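BIFUNCTIONAL PROTEIN Proline utilization A (PutA) (Corynebacterium freiburgense, PDB 5UX5) probably catalyses both steps of proline oxidation to glutamate, through an FAD-dependent proline dehydrogenase and an NAD-dependent aldehyde dehydrogenase in one chain. Local coordinates at residues 166-169 and 170-174; 561-564 and 565-569; 742-745 and 746-750; 879-882 and 883-887. All coordinates share one frame; numbering follows the deposited sequence.

How the contacts relate
The four contacts come in series along the chain. Contact 1 lies on helix 164-178 of the proline dehydrogenase barrel. The other three belong to the aldehyde dehydrogenase part: helix 550-574, helix 740-750 and the loop between strands 870-873 and 890-891. The four form two close pairs. Contacts 1 and 3, centres 15 Å apart, meet where Glu166 N lies 2.9 Å from Asp746 OD2, a probable hydrogen bond. Contacts 2 and 4 have centres 12 Å apart. There Val882 packs on Phe563, and Arg569 NH2 probably bonds Gln883 OE1. Contacts 1 and 2 are 48 Å apart between centres. The first pair joins the two enzyme units; the second lies within one.

Contact 1 (166-169 and 170-174); sequences EANN and RLTRT
Asn169 and Arg173 lie side by side and point the same way. Their amide and guanidinium planes are stacked, 29° apart. Asn169 CG sits 3.6 Å above the guanidinium plane of Arg173, over its centre. The nitrogens Asn169 ND2 and Arg173 NH2 are both donors, so this is stacking and not a hydrogen bond. CG of Arg173 stands beside the backbone N (chi1 -68°), which sends the chain back towards Asn169, and its extended run from CG to NE carries the guanidinium over the amide. The Asn169 amide has a second hold: ND2 donates to Glu166 OE1 over 3.3 Å, from above the carboxylate plane.

Charge pairing is looser. Glu166 OE2 approaches the edge of the Arg170 guanidinium, in its plane, but stays 3.6 Å from NE, a long salt bridge. Arg170 NH2 is hydrogen-bonded to Glu159 O. Glu166, Asn169, Arg170 and Arg173 all belong to helix 164-178, the helix of a beta-alpha-beta unit with strands 151-157 and 185-189 in the TIM-barrel proline dehydrogenase.

Among the hydrogen bonds, Asn168 O takes two from Thr172. Thr172 N lies 2.8 Å and Thr172 OG1 2.9 Å from Asn168 O, on opposite faces of the carbonyl plane.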
loop_
_atom_site.group_PDB
_atom_site.type_symbol
_atom_site.label_atom_id
_atom_site.label_comp_id
_atom_site.label_asym_id
_atom_site.label_seq_id
_atom_site.Cartn_x
_atom_site.Cartn_y
_atom_site.Cartn_z
ATOM N N GLU A 166 -17.339 1.355 -16.167
ATOM C CA GLU A 166 -16.658 0.453 -17.078
ATOM C C GLU A 166 -16.981 -1.001 -16.785
ATOM O O GLU A 166 -16.980 -1.822 -17.704
ATOM C CB GLU A 166 -15.161 0.683 -17.017
ATOM C CG GLU A 166 -14.365 -0.170 -17.981
ATOM C CD GLU A 166 -14.707 0.038 -19.443
ATOM O OE1 GLU A 166 -15.148 1.162 -19.831
ATOM O OE2 GLU A 166 -14.460 -0.941 -20.203
ATOM N N ALA A 167 -17.268 -1.345 -15.532
ATOM C CA ALA A 167 -17.626 -2.728 -15.228
ATOM C C ALA A 167 -18.923 -3.120 -15.923
ATOM O O ALA A 167 -19.077 -4.255 -16.399
ATOM C CB ALA A 167 -17.751 -2.916 -13.725
ATOM N N ASN A 168 -19.882 -2.199 -15.966
ATOM C CA ASN A 168 -21.107 -2.471 -16.685
ATOM C C ASN A 168 -20.841 -2.620 -18.176
ATOM O O ASN A 168 -21.549 -3.369 -18.873
ATOM C CB ASN A 168 -22.111 -1.353 -16.427
ATOM C CG ASN A 168 -23.389 -1.563 -17.184
ATOM O OD1 ASN A 168 -23.683 -0.857 -18.157
ATOM N ND2 ASN A 168 -24.130 -2.581 -16.791
ATOM N N ASN A 169 -19.833 -1.902 -18.677
ATOM C CA ASN A 169 -19.462 -1.993 -20.083
ATOM C C ASN A 169 -18.995 -3.383 -20.456
ATOM O O ASN A 169 -19.522 -3.974 -21.409
ATOM C CB ASN A 169 -18.394 -0.959 -20.404
ATOM C CG ASN A 169 -18.993 0.334 -20.842
ATOM O OD1 ASN A 169 -20.221 0.486 -20.854
ATOM N ND2 ASN A 169 -18.147 1.283 -21.192
ATOM N N ARG A 170 -18.004 -3.924 -19.714
ATOM C CA ARG A 170 -17.526 -5.277 -19.999
ATOM C C ARG A 170 -18.676 -6.267 -20.008
ATOM O O ARG A 170 -18.778 -7.094 -20.917
ATOM C CB ARG A 170 -16.472 -5.740 -18.987
ATOM C CG ARG A 170 -15.273 -4.872 -18.955
ATOM C CD ARG A 170 -14.461 -5.113 -20.172
ATOM N NE ARG A 170 -13.235 -4.368 -20.050
ATOM C CZ ARG A 170 -12.102 -4.953 -19.737
ATOM N NH1 ARG A 170 -12.115 -6.265 -19.542
ATOM N NH2 ARG A 170 -10.990 -4.240 -19.613
ATOM N N LEU A 171 -19.571 -6.169 -19.020
ATOM C CA LEU A 171 -20.662 -7.126 -18.890
ATOM C C LEU A 171 -21.669 -6.972 -20.025
ATOM O O LEU A 171 -21.964 -7.934 -20.741
ATOM C CB LEU A 171 -21.350 -6.947 -17.543
ATOM C CG LEU A 171 -22.588 -7.816 -17.307
ATOM C CD1 LEU A 171 -22.224 -9.286 -17.367
ATOM C CD2 LEU A 171 -23.294 -7.487 -16.007
ATOM N N THR A 172 -22.194 -5.768 -20.225
ATOM C CA THR A 172 -23.240 -5.623 -21.228
ATOM C C THR A 172 -22.698 -5.938 -22.614
ATOM O O THR A 172 -23.410 -6.514 -23.454
ATOM C CB THR A 172 -23.840 -4.206 -21.215
ATOM O OG1 THR A 172 -22.806 -3.256 -21.453
ATOM C CG2 THR A 172 -24.554 -3.872 -19.900
ATOM N N ARG A 173 -21.437 -5.578 -22.866
ATOM C CA ARG A 173 -20.854 -5.832 -24.180
ATOM C C ARG A 173 -20.556 -7.314 -24.393
ATOM O O ARG A 173 -20.654 -7.807 -25.530
ATOM C CB ARG A 173 -19.586 -4.998 -24.347
ATOM C CG ARG A 173 -19.824 -3.514 -24.436
ATOM C CD ARG A 173 -18.533 -2.722 -24.600
ATOM N NE ARG A 173 -18.842 -1.291 -24.653
ATOM C CZ ARG A 173 -17.999 -0.316 -24.343
ATOM N NH1 ARG A 173 -16.765 -0.601 -23.947
ATOM N NH2 ARG A 173 -18.399 0.947 -24.415
ATOM N N THR A 174 -20.186 -8.031 -23.320
ATOM C CA THR A 174 -20.053 -9.484 -23.395
ATOM C C THR A 174 -21.404 -10.136 -23.624
ATOM O O THR A 174 -21.522 -11.093 -24.397
ATOM C CB THR A 174 -19.418 -10.021 -22.123
ATOM O OG1 THR A 174 -18.060 -9.582 -22.051
ATOM C CG2 THR A 174 -19.453 -11.565 -22.115
#

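Contact 2 (561-564 and 565-569)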
loop_
_atom_site.group_PDB
_atom_site.type_symbol
_atom_site.label_atom_id
_atom_site.label_comp_id
_atom_site.label_asym_id
_atom_site.label_seq_id
_atom_site.Cartn_x
_atom_site.Cartn_y
_atom_site.Cartn_z
ATOM N N ILE A 561 2.986 -2.209 15.901
ATOM C CA ILE A 561 3.963 -3.236 16.231
ATOM C C ILE A 561 5.354 -2.846 15.719
ATOM O O ILE A 561 6.360 -2.980 16.433
ATOM C CB ILE A 561 3.471 -4.597 15.708
ATOM C CG1 ILE A 561 2.172 -4.941 16.447
ATOM C CG2 ILE A 561 4.504 -5.684 15.978
ATOM C CD1 ILE A 561 1.381 -6.120 15.929
ATOM N N ASP A 562 5.431 -2.341 14.490
ATOM C CA ASP A 562 6.717 -1.940 13.934
ATOM C C ASP A 562 7.387 -0.850 14.770
ATOM O O ASP A 562 8.610 -0.870 14.940
ATOM C CB ASP A 562 6.565 -1.477 12.482
ATOM C CG ASP A 562 6.312 -2.630 11.507
ATOM O OD1 ASP A 562 6.333 -3.814 11.916
ATOM O OD2 ASP A 562 6.097 -2.339 10.310
ATOM N N PHE A 563 6.620 0.129 15.273
ATOM C CA PHE A 563 7.248 1.165 16.094
ATOM C C PHE A 563 7.976 0.548 17.288
ATOM O O PHE A 563 9.085 0.970 17.630
ATOM C CB PHE A 563 6.236 2.206 16.564
ATOM C CG PHE A 563 5.868 3.226 15.516
ATOM C CD1 PHE A 563 6.833 3.811 14.715
ATOM C CD2 PHE A 563 4.526 3.593 15.323
ATOM C CE1 PHE A 563 6.469 4.771 13.725
ATOM C CE2 PHE A 563 4.152 4.525 14.338
ATOM C CZ PHE A 563 5.113 5.113 13.532
ATOM N N ALA A 564 7.365 -0.436 17.949
ATOM C CA ALA A 564 8.011 -1.047 19.108
ATOM C C ALA A 564 9.326 -1.712 18.721
ATOM O O ALA A 564 10.341 -1.532 19.398
ATOM C CB ALA A 564 7.074 -2.051 19.772
ATOM N N ARG A 565 9.338 -2.475 17.628
ATOM C CA ARG A 565 10.563 -3.171 17.231
ATOM C C ARG A 565 11.609 -2.207 16.681
ATOM O O ARG A 565 12.787 -2.290 17.047
ATOM C CB ARG A 565 10.243 -4.253 16.198
ATOM C CG ARG A 565 9.450 -5.399 16.778
ATOM C CD ARG A 565 9.695 -6.711 16.038
ATOM N NE ARG A 565 8.428 -7.426 15.912
ATOM C CZ ARG A 565 7.880 -8.163 16.869
ATOM N NH1 ARG A 565 6.698 -8.723 16.649
ATOM N NH2 ARG A 565 8.519 -8.344 18.032
ATOM N N TYR A 566 11.192 -1.261 15.844
ATOM C CA TYR A 566 12.131 -0.303 15.275
ATOM C C TYR A 566 12.775 0.554 16.363
ATOM O O TYR A 566 14.000 0.704 16.397
ATOM C CB TYR A 566 11.428 0.579 14.253
ATOM C CG TYR A 566 12.370 1.504 13.535
ATOM C CD1 TYR A 566 13.286 0.995 12.651
ATOM C CD2 TYR A 566 12.343 2.888 13.726
ATOM C CE1 TYR A 566 14.161 1.801 11.969
ATOM C CE2 TYR A 566 13.237 3.732 13.021
ATOM C CZ TYR A 566 14.145 3.171 12.149
ATOM O OH TYR A 566 15.052 3.916 11.424
ATOM N N TYR A 567 11.966 1.141 17.257
ATOM C CA TYR A 567 12.546 2.020 18.272
ATOM C C TYR A 567 13.353 1.229 19.283
ATOM O O TYR A 567 14.274 1.783 19.895
ATOM C CB TYR A 567 11.480 2.873 18.974
ATOM C CG TYR A 567 10.785 3.896 18.062
ATOM C CD1 TYR A 567 11.466 4.513 17.015
ATOM C CD2 TYR A 567 9.444 4.223 18.241
ATOM C CE1 TYR A 567 10.822 5.431 16.176
ATOM C CE2 TYR A 567 8.798 5.152 17.408
ATOM C CZ TYR A 567 9.495 5.752 16.375
ATOM O OH TYR A 567 8.861 6.664 15.538
ATOM N N ALA A 568 13.044 -0.060 19.461
ATOM C CA ALA A 568 13.924 -0.924 20.252
ATOM C C ALA A 568 15.323 -1.002 19.640
ATOM O O ALA A 568 16.327 -0.816 20.337
ATOM C CB ALA A 568 13.317 -2.313 20.388
ATOM N N ARG A 569 15.409 -1.279 18.334
ATOM C CA ARG A 569 16.703 -1.281 17.659
ATOM C C ARG A 569 17.380 0.076 17.774
ATOM O O ARG A 569 18.590 0.146 18.006
ATOM C CB ARG A 569 16.555 -1.659 16.179
ATOM C CG ARG A 569 16.853 -3.115 15.821
ATOM C CD ARG A 569 16.570 -3.376 14.318
ATOM N NE ARG A 569 16.779 -2.173 13.492
ATOM C CZ ARG A 569 16.705 -2.117 12.156
ATOM N NH1 ARG A 569 16.426 -3.205 11.432
ATOM N NH2 ARG A 569 16.920 -0.952 11.546
#
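Phe563 and Tyr567, one helical turn apart, carry the apolar part of this contact. Their rings run alongside each other with planes only 10° apart. They are slid so far that they barely overlap, and the centroids are 5.4 Å apart. The closest ring atoms are Phe563 CD1 and Tyr567 CE2, 3.6 Å apart; the hydroxyl Tyr567 OH lies 3.5 Å from Phe563 CE1. Both rings leave the helix the same way, with CG beside the backbone N and opposite the carbonyl carbon (chi1 -79° and -66°). With much the same first torsion, the two rings project the same way and lie almost parallel.

On another side of the helix, Ile561 and Arg565 also lie side by side. The methyl CG2 of Ile561 is 3.8 Å from Arg565 NH1. Behind both pairs stand the backbone bonds of a continuous alpha helix, 550-574, in the aldehyde dehydrogenase part. Arg565 N donates to Ile561 O, and Tyr567 N to Phe563 O.

The next shell holds the polar ends. Tyr567 OH is hydrogen-bonded to Gly902 N, which fixes the outer end of the ring, and the Tyr567 ring meets that of Tyr906. Tyr567 also rests on Phe606 of helix 599-611, as does Ala564. The Arg565 guanidinium turns to helix 517-533, where NH2 makes a salt bridge with Asp529; Ile561 packs on Ala528 and Leu531 of the same helix. Asp562 faces elsewhere, with OD1 taking Ala469 N and OD2 taking Asn468 ND2.

Contact 3 (742-745 and 746-750); sequences DQLI and DATRT
Asp746, Ala747, Thr748 and Arg749 each donate a backbone N-H to the carbonyl four residues earlier, in a regular alpha-helical pattern; the bond from Arg749 N to Ile745 O is 3.0 Å and almost straight at 179°. Leu744 O is held twice. Thr748 N lies 2.9 Å and Thr748 OG1 2.8 Å from Leu744 O, on opposite faces of its plane. The hydroxyl can do so because it sits beside its own backbone N, opposite the carbonyl carbon (chi1 -58°). It also touches Leu744 CD1 at 3.7 Å, the two side chains running the same way. Ile745 and Arg749 run alongside each other too, but more loosely, with CG2 of the isoleucine 4.0 Å from NE of the arginine.

Asp746 turns its carboxylate to the start of helix 164-178, where OD1 takes the N-H of Gly165 and OD2 that of Glu166. Thr750 OG1 donates to Asp746 O over 2.8 Å and is hydrogen-bonded to Asp164 N.

A carboxylate at the N-terminal end of another helix, taking N-H groups of its first turn, would probably gain from that helix's dipole. Polar bonding thus ties helix 740-750 of the aldehyde dehydrogenase part to the proline dehydrogenase barrel.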
loop_
_atom_site.group_PDB
_atom_site.type_symbol
_atom_site.label_atom_id
_atom_site.label_comp_id
_atom_site.label_asym_id
_atom_site.label_seq_id
_atom_site.Cartn_x
_atom_site.Cartn_y
_atom_site.Cartn_z
ATOM N N ASP A 742 -12.029 10.869 -16.785
ATOM C CA ASP A 742 -13.177 9.973 -16.875
ATOM C C ASP A 742 -13.032 8.815 -15.893
ATOM O O ASP A 742 -13.960 8.511 -15.132
ATOM C CB ASP A 742 -13.328 9.419 -18.291
ATOM C CG ASP A 742 -13.956 10.389 -19.263
ATOM O OD1 ASP A 742 -14.732 11.309 -18.868
ATOM O OD2 ASP A 742 -13.679 10.183 -20.466
ATOM N N GLN A 743 -11.864 8.153 -15.900
ATOM C CA GLN A 743 -11.655 6.990 -15.035
ATOM C C GLN A 743 -11.691 7.360 -13.557
ATOM O O GLN A 743 -12.241 6.609 -12.740
ATOM C CB GLN A 743 -10.323 6.310 -15.365
ATOM C CG GLN A 743 -10.302 5.627 -16.722
ATOM C CD GLN A 743 -10.784 4.194 -16.647
ATOM O OE1 GLN A 743 -11.978 3.943 -16.465
ATOM N NE2 GLN A 743 -9.860 3.244 -16.786
ATOM N N LEU A 744 -11.073 8.491 -13.184
ATOM C CA LEU A 744 -11.136 8.953 -11.801
ATOM C C LEU A 744 -12.574 9.170 -11.368
ATOM O O LEU A 744 -12.971 8.768 -10.267
ATOM C CB LEU A 744 -10.336 10.244 -11.630
ATOM C CG LEU A 744 -10.530 10.962 -10.288
ATOM C CD1 LEU A 744 -10.027 10.079 -9.160
ATOM C CD2 LEU A 744 -9.862 12.331 -10.264
ATOM N N ILE A 745 -13.376 9.785 -12.233
ATOM C CA ILE A 745 -14.787 9.992 -11.917
ATOM C C ILE A 745 -15.488 8.654 -11.709
ATOM O O ILE A 745 -16.177 8.449 -10.703
ATOM C CB ILE A 745 -15.461 10.834 -13.017
ATOM C CG1 ILE A 745 -14.948 12.269 -12.947
ATOM C CG2 ILE A 745 -16.972 10.787 -12.911
ATOM C CD1 ILE A 745 -15.430 13.129 -14.033
ATOM N N ASP A 746 -15.277 7.704 -12.631
ATOM C CA ASP A 746 -15.909 6.392 -12.515
ATOM C C ASP A 746 -15.499 5.695 -11.219
ATOM O O ASP A 746 -16.333 5.134 -10.496
ATOM C CB ASP A 746 -15.560 5.549 -13.740
ATOM C CG ASP A 746 -16.362 4.249 -13.813
ATOM O OD1 ASP A 746 -17.402 4.151 -13.128
ATOM O OD2 ASP A 746 -15.972 3.330 -14.575
ATOM N N ALA A 747 -14.209 5.722 -10.904
ATOM C CA ALA A 747 -13.738 5.075 -9.683
ATOM C C ALA A 747 -14.317 5.735 -8.429
ATOM O O ALA A 747 -14.598 5.059 -7.436
ATOM C CB ALA A 747 -12.213 5.094 -9.660
ATOM N N THR A 748 -14.459 7.062 -8.434
ATOM C CA THR A 748 -14.944 7.749 -7.239
ATOM C C THR A 748 -16.429 7.478 -6.998
ATOM O O THR A 748 -16.848 7.201 -5.866
ATOM C CB THR A 748 -14.661 9.243 -7.366
ATOM O OG1 THR A 748 -13.261 9.415 -7.538
ATOM C CG2 THR A 748 -15.069 9.980 -6.115
ATOM N N ARG A 749 -17.246 7.560 -8.050
ATOM C CA ARG A 749 -18.653 7.204 -7.905
ATOM C C ARG A 749 -18.832 5.756 -7.433
ATOM O O ARG A 749 -19.894 5.421 -6.903
ATOM C CB ARG A 749 -19.395 7.440 -9.217
ATOM C CG ARG A 749 -19.362 8.878 -9.722
ATOM C CD ARG A 749 -20.519 9.152 -10.726
ATOM N NE ARG A 749 -20.589 10.538 -11.216
ATOM C CZ ARG A 749 -21.015 11.597 -10.508
ATOM N NH1 ARG A 749 -21.412 11.481 -9.236
ATOM N NH2 ARG A 749 -21.040 12.800 -11.075
ATOM N N THR A 750 -17.826 4.884 -7.617
ATOM C CA THR A 750 -17.959 3.475 -7.246
ATOM C C THR A 750 -17.646 3.175 -5.768
ATOM O O THR A 750 -18.070 2.132 -5.263
ATOM C CB THR A 750 -17.082 2.614 -8.177
ATOM O OG1 THR A 750 -17.526 2.782 -9.525
ATOM C CG2 THR A 750 -17.168 1.137 -7.859
#

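Contact 4 (879-882 and 883-887); sequences GAIV and QRQPF. With SO4 (sulfate ion), chain G.
Ile881 and Gln885 form the tight part of this loop, through two nearly straight hydrogen bonds. Ile881 N donates to Gln885 OE1 over 2.7 Å, and Gln885 N donates back to Ile881 O over 2.8 Å (174°). Both polar backbone atoms of Ile881 are thus taken by one residue. The Gln885 side chain reaches there by bending at chi2 (96°), which turns its carbonyl oxygen back to the isoleucine. The other arm of the amide is held as well: NE2 is hydrogen-bonded to Asn967 OD1.

Ile881 also covers Arg884. The two side chains lie alongside each other, with CG2 over one face of the guanidinium and CD1 3.7 Å from NH1. Arg884 NH2 binds Leu312 O, so the arginine reaches the proline dehydrogenase part. Arg884 N makes a weak hydrogen bond to Val882 O.

The other end is looser and more open. Gly879 is exposed, and Ala880 is partly so. Ala880 CB touches Phe887 CD1 at 3.8 Å. A sulfate, probably from the crystallisation liquor, is bound beside them. Gly879 N donates to its O1 at 3.1 Å and Ala880 N to its O2 at 3.0 Å, while its O3 stands over one face of the Phe887 ring. Ser726 OG also bonds the ion.

Two consecutive backbone N-H groups gripping an anion, with a serine and an aromatic ring nearby, are consistent with the carboxylate pocket for the aldehyde substrate in related glutamate semialdehyde dehydrogenases.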
loop_
_atom_site.group_PDB
_atom_site.type_symbol
_atom_site.label_atom_id
_atom_site.label_comp_id
_atom_site.label_asym_id
_atom_site.label_seq_id
_atom_site.Cartn_x
_atom_site.Cartn_y
_atom_site.Cartn_z
ATOM N N GLY A 879 0.044 5.546 3.524
ATOM C CA GLY A 879 0.471 4.206 3.899
ATOM C C GLY A 879 1.921 4.040 4.257
ATOM O O GLY A 879 2.489 2.976 3.991
ATOM N N ALA A 880 2.539 5.062 4.853
ATOM C CA ALA A 880 3.966 5.028 5.126
ATOM C C ALA A 880 4.268 3.909 6.080
ATOM O O ALA A 880 3.574 3.736 7.083
ATOM C CB ALA A 880 4.437 6.342 5.724
ATOM N N ILE A 881 5.268 3.109 5.738
ATOM C CA ILE A 881 5.635 1.952 6.534
ATOM C C ILE A 881 6.953 2.242 7.242
ATOM O O ILE A 881 7.926 2.685 6.617
ATOM C CB ILE A 881 5.685 0.685 5.670
ATOM C CG1 ILE A 881 4.230 0.233 5.379
ATOM C CG2 ILE A 881 6.418 -0.392 6.399
ATOM C CD1 ILE A 881 4.050 -0.553 4.149
ATOM N N VAL A 882 6.976 1.974 8.549
ATOM C CA VAL A 882 8.116 2.194 9.425
ATOM C C VAL A 882 9.398 1.770 8.732
ATOM O O VAL A 882 9.456 0.726 8.084
ATOM C CB VAL A 882 7.959 1.423 10.741
ATOM C CG1 VAL A 882 9.267 1.445 11.495
ATOM C CG2 VAL A 882 6.859 2.016 11.572
ATOM N N GLN A 883 10.397 2.636 8.789
ATOM C CA GLN A 883 11.725 2.422 8.233
ATOM C C GLN A 883 11.760 2.403 6.710
ATOM O O GLN A 883 12.747 2.851 6.121
ATOM C CB GLN A 883 12.341 1.156 8.801
ATOM C CG GLN A 883 13.777 1.066 8.440
ATOM C CD GLN A 883 14.338 -0.310 8.685
ATOM O OE1 GLN A 883 15.415 -0.448 9.271
ATOM N NE2 GLN A 883 13.609 -1.343 8.245
ATOM N N ARG A 884 10.712 1.886 6.054
ATOM C CA ARG A 884 10.628 1.996 4.598
ATOM C C ARG A 884 10.452 3.444 4.181
ATOM O O ARG A 884 11.156 3.935 3.298
ATOM C CB ARG A 884 9.471 1.168 4.055
ATOM C CG ARG A 884 9.695 -0.309 3.920
ATOM C CD ARG A 884 8.595 -0.898 3.060
ATOM N NE ARG A 884 8.379 -2.321 3.290
ATOM C CZ ARG A 884 7.342 -2.991 2.791
ATOM N NH1 ARG A 884 6.450 -2.361 2.056
ATOM N NH2 ARG A 884 7.188 -4.278 3.038
ATOM N N GLN A 885 9.445 4.110 4.747
ATOM C CA GLN A 885 9.158 5.528 4.504
ATOM C C GLN A 885 9.018 6.176 5.874
ATOM O O GLN A 885 7.912 6.255 6.428
ATOM C CB GLN A 885 7.894 5.723 3.664
ATOM C CG GLN A 885 7.919 4.991 2.328
ATOM C CD GLN A 885 7.227 3.641 2.414
ATOM O OE1 GLN A 885 6.395 3.422 3.307
ATOM N NE2 GLN A 885 7.592 2.716 1.512
ATOM N N PRO A 886 10.130 6.567 6.488
ATOM C CA PRO A 886 10.051 7.384 7.702
ATOM C C PRO A 886 9.191 8.611 7.442
ATOM O O PRO A 886 9.276 9.235 6.382
ATOM C CB PRO A 886 11.507 7.754 7.961
ATOM C CG PRO A 886 12.289 6.678 7.261
ATOM C CD PRO A 886 11.517 6.292 6.084
ATOM N N PHE A 887 8.348 8.961 8.403
ATOM C CA PHE A 887 7.266 9.897 8.132
ATOM C C PHE A 887 7.461 11.211 8.898
ATOM O O PHE A 887 7.760 11.200 10.103
ATOM C CB PHE A 887 5.924 9.251 8.483
ATOM C CG PHE A 887 4.732 10.040 8.020
ATOM C CD1 PHE A 887 4.315 9.966 6.710
ATOM C CD2 PHE A 887 4.046 10.879 8.895
ATOM C CE1 PHE A 887 3.217 10.700 6.267
ATOM C CE2 PHE A 887 2.961 11.615 8.470
ATOM C CZ PHE A 887 2.540 11.524 7.150
HETATM S S SO4 G . 0.381 7.745 6.629
HETATM O O1 SO4 G . -0.585 6.695 6.294
HETATM O O2 SO4 G . 1.325 7.775 5.512
HETATM O O3 SO4 G . 1.032 7.500 7.934
HETATM O O4 SO4 G . -0.326 9.012 6.742
#